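Local coordinates for protein pectate lyase II (PDB 2QY1) that probably cleaves pectate by lyase chemistry, as a secreted bacterial enzyme of polysaccharide lyase family 1, at residues R207-R212 with S229-R234. The protein carries 2 engineered substitutions. Sequence-based numbering, arbitrary orientation.
Sequences RVPLQR and SGINVR. With PO4 (phosphate ion), chain C.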
ATOM      1  N   ARG A 207       6.768  -6.078   5.536  1.00 22.36           N
ATOM      2  CA  ARG A 207       5.555  -6.099   4.709  1.00 22.50           C
ATOM      3  C   ARG A 207       5.686  -5.137   3.533  1.00 22.18           C
ATOM      4  O   ARG A 207       4.959  -4.147   3.451  1.00 22.16           O
ATOM      5  CB  ARG A 207       4.302  -5.733   5.517  1.00 22.58           C
ATOM      6  CG  ARG A 207       3.973  -6.596   6.722  1.00 23.46           C
ATOM      7  CD  ARG A 207       2.584  -6.205   7.196  1.00 24.72           C
ATOM      8  NE  ARG A 207       2.144  -6.902   8.402  1.00 26.74           N
ATOM      9  CZ  ARG A 207       1.042  -6.585   9.081  1.00 27.29           C
ATOM     10  NH1 ARG A 207       0.269  -5.573   8.685  1.00 26.95           N
ATOM     11  NH2 ARG A 207       0.717  -7.269  10.168  1.00 27.81           N
ATOM     12  N   VAL A 208       6.609  -5.424   2.619  1.00 21.89           N
ATOM     13  CA  VAL A 208       6.875  -4.491   1.523  1.00 21.70           C
ATOM     14  C   VAL A 208       6.760  -5.102   0.108  1.00 21.58           C
ATOM     15  O   VAL A 208       7.690  -4.988  -0.693  1.00 21.73           O
ATOM     16  CB  VAL A 208       8.247  -3.768   1.700  1.00 21.64           C
ATOM     17  CG1 VAL A 208       8.166  -2.371   1.151  1.00 21.73           C
ATOM     18  CG2 VAL A 208       8.663  -3.699   3.173  1.00 21.77           C
ATOM     19  N   PRO A 209       5.617  -5.739  -0.219  1.00 21.40           N
ATOM     20  CA  PRO A 209       4.438  -6.039   0.589  1.00 21.15           C
ATOM     21  C   PRO A 209       4.505  -7.426   1.233  1.00 20.94           C
ATOM     22  O   PRO A 209       5.336  -8.251   0.850  1.00 20.75           O
ATOM     23  CB  PRO A 209       3.314  -6.015  -0.443  1.00 21.24           C
ATOM     24  CG  PRO A 209       3.964  -6.540  -1.694  1.00 21.23           C
ATOM     25  CD  PRO A 209       5.439  -6.200  -1.610  1.00 21.39           C
ATOM     26  N   LEU A 210       3.642  -7.667   2.215  1.00 20.65           N
ATOM     27  CA  LEU A 210       3.378  -9.025   2.661  1.00 20.74           C
ATOM     28  C   LEU A 210       2.239  -9.527   1.785  1.00 20.65           C
ATOM     29  O   LEU A 210       1.114  -9.031   1.881  1.00 20.53           O
ATOM     30  CB  LEU A 210       2.980  -9.059   4.146  1.00 20.63           C
ATOM     31  CG  LEU A 210       2.903 -10.400   4.893  1.00 21.27           C
ATOM     32  CD1 LEU A 210       2.609 -10.156   6.371  1.00 21.10           C
ATOM     33  CD2 LEU A 210       1.870 -11.367   4.303  1.00 21.11           C
ATOM     34  N   GLN A 211       2.535 -10.495   0.922  1.00 20.62           N
ATOM     35  CA  GLN A 211       1.534 -11.034   0.010  1.00 20.69           C
ATOM     36  C   GLN A 211       1.125 -12.448   0.404  1.00 20.73           C
ATOM     37  O   GLN A 211       1.968 -13.339   0.510  1.00 20.79           O
ATOM     38  CB  GLN A 211       2.047 -11.013  -1.435  1.00 20.73           C
ATOM     39  CG  GLN A 211       1.049 -11.555  -2.462  1.00 20.85           C
ATOM     40  CD  GLN A 211       1.642 -11.718  -3.850  1.00 20.74           C
ATOM     41  OE1 GLN A 211       2.688 -11.152  -4.164  1.00 21.14           O
ATOM     42  NE2 GLN A 211       0.969 -12.497  -4.691  1.00 20.62           N
ATOM     43  N   ARG A 212      -0.173 -12.637   0.621  1.00 20.64           N
ATOM     44  CA  ARG A 212      -0.751 -13.964   0.808  1.00 20.70           C
ATOM     45  C   ARG A 212      -1.709 -14.253  -0.340  1.00 20.67           C
ATOM     46  O   ARG A 212      -2.648 -13.483  -0.574  1.00 20.64           O
ATOM     47  CB  ARG A 212      -1.514 -14.042   2.129  1.00 20.76           C
ATOM     48  CG  ARG A 212      -0.673 -14.114   3.386  1.00 20.81           C
ATOM     49  CD  ARG A 212      -1.607 -14.286   4.566  1.00 20.65           C
ATOM     50  NE  ARG A 212      -0.939 -14.476   5.851  1.00 20.55           N
ATOM     51  CZ  ARG A 212      -0.720 -13.508   6.739  1.00 20.30           C
ATOM     52  NH1 ARG A 212      -1.095 -12.262   6.485  1.00 19.44           N
ATOM     53  NH2 ARG A 212      -0.120 -13.788   7.886  1.00 20.72           N
ATOM     54  N   SER A 229      12.398  -7.303   6.657  1.00 21.00           N
ATOM     55  CA  SER A 229      12.181  -8.051   5.420  1.00 20.85           C
ATOM     56  C   SER A 229      11.447  -7.181   4.407  1.00 20.83           C
ATOM     57  O   SER A 229      10.698  -6.274   4.785  1.00 21.03           O
ATOM     58  CB  SER A 229      11.393  -9.337   5.681  1.00 20.83           C
ATOM     59  OG  SER A 229      10.150  -9.057   6.300  1.00 20.40           O
ATOM     60  N   GLY A 230      11.661  -7.461   3.126  1.00 20.74           N
ATOM     61  CA  GLY A 230      11.051  -6.676   2.055  1.00 20.67           C
ATOM     62  C   GLY A 230       9.795  -7.316   1.496  1.00 20.59           C
ATOM     63  O   GLY A 230       8.764  -7.384   2.173  1.00 20.53           O
ATOM     64  N   ILE A 231       9.884  -7.775   0.250  1.00 20.42           N
ATOM     65  CA  ILE A 231       8.786  -8.482  -0.401  1.00 20.20           C
ATOM     66  C   ILE A 231       8.683  -9.876   0.207  1.00 20.19           C
ATOM     67  O   ILE A 231       9.615 -10.677   0.105  1.00 20.00           O
ATOM     68  CB  ILE A 231       8.999  -8.586  -1.934  1.00 20.19           C
ATOM     69  CG1 ILE A 231       9.112  -7.192  -2.563  1.00 20.00           C
ATOM     70  CG2 ILE A 231       7.872  -9.387  -2.588  1.00 20.18           C
ATOM     71  CD1 ILE A 231       9.852  -7.165  -3.893  1.00 19.75           C
ATOM     72  N   ASN A 232       7.551 -10.149   0.847  1.00 20.12           N
ATOM     73  CA  ASN A 232       7.317 -11.435   1.495  1.00 20.15           C
ATOM     74  C   ASN A 232       6.122 -12.141   0.858  1.00 20.22           C
ATOM     75  O   ASN A 232       4.970 -11.807   1.143  1.00 20.10           O
ATOM     76  CB  ASN A 232       7.103 -11.237   3.003  1.00 20.13           C
ATOM     77  CG  ASN A 232       7.254 -12.522   3.800  1.00 20.10           C
ATOM     78  OD1 ASN A 232       7.568 -13.582   3.256  1.00 20.19           O
ATOM     79  ND2 ASN A 232       7.031 -12.429   5.105  1.00 19.80           N
ATOM     80  N   VAL A 233       6.408 -13.105  -0.015  1.00 20.28           N
ATOM     81  CA  VAL A 233       5.371 -13.800  -0.778  1.00 20.41           C
ATOM     82  C   VAL A 233       5.034 -15.129  -0.110  1.00 20.49           C
ATOM     83  O   VAL A 233       5.917 -15.946   0.135  1.00 20.61           O
ATOM     84  CB  VAL A 233       5.797 -14.035  -2.248  1.00 20.47           C
ATOM     85  CG1 VAL A 233       4.603 -14.457  -3.081  1.00 20.57           C
ATOM     86  CG2 VAL A 233       6.416 -12.775  -2.838  1.00 20.62           C
ATOM     87  N   ARG A 234       3.751 -15.343   0.169  1.00 20.52           N
ATOM     88  CA  ARG A 234       3.309 -16.450   1.017  1.00 20.48           C
ATOM     89  C   ARG A 234       2.022 -17.093   0.510  1.00 20.48           C
ATOM     90  O   ARG A 234       1.336 -16.534  -0.349  1.00 20.60           O
ATOM     91  CB  ARG A 234       3.105 -15.948   2.454  1.00 20.52           C
ATOM     92  CG  ARG A 234       4.390 -15.551   3.174  1.00 20.36           C
ATOM     93  CD  ARG A 234       4.164 -14.408   4.152  1.00 19.58           C
ATOM     94  NE  ARG A 234       3.495 -14.850   5.374  1.00 19.90           N
ATOM     95  CZ  ARG A 234       3.547 -14.208   6.540  1.00 20.03           C
ATOM     96  NH1 ARG A 234       4.249 -13.088   6.666  1.00 19.29           N
ATOM     97  NH2 ARG A 234       2.903 -14.699   7.592  1.00 20.11           N
TER
HETATM   98  P   PO4 C   2       4.317 -12.464  10.363  1.00 34.82           P
HETATM   99  O1  PO4 C   2       5.017 -11.984   9.114  1.00 33.48           O
HETATM  100  O2  PO4 C   2       3.837 -11.279  11.169  1.00 34.46           O
HETATM  101  O3  PO4 C   2       5.292 -13.267  11.198  1.00 34.72           O
HETATM  102  O4  PO4 C   2       3.133 -13.330   9.989  1.00 33.36           O
HETATM  103  O   HOH W   1       8.203  -8.314   4.647  1.00 13.45           O
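R234 crosses L210 and runs beside R212 to hold a phosphate ion, probably from the crystallisation liquor. Bends at chi2 (148°) and chi3 (76°) lay its guanidinium over the isobutyl end of L210, with R234 NH1 3.4 Å from L210 CD1, and turn its edge to the anion. NH1 and NH2 of R234 donate to phosphate O1 and O4, each at 2.8 Å, fixing the rotation of the group. R212 brings its CZ over a face of that guanidinium, the planes 59° apart; R212 NH2 and R234 NH2, both donors, approach to 3.2 Å beside the anion, whose charge probably offsets theirs. D184 forms a salt bridge with R212 NE, G181 O accepts from R212 NH1, and S258 OG hydrogen-bonds R234 NE.

Beneath, the backbones pair as parallel strands: N232 N donates to P209 O (2.9 Å), Q211 N to N232 O (2.8 Å), and R234 N to Q211 O (2.7 Å), anchoring the phosphate-binding arginine. Ahead of the cis peptide preceding P209, one water joins R207 N, S229 OG and G230 O. On the face opposite L210, N232, R212 and R234, Q211 and V233 pack against A239. Strands 210-212 and 231-234 belong to successive rungs of the parallel beta-helix, flanked by strands 176-180 and 245-255.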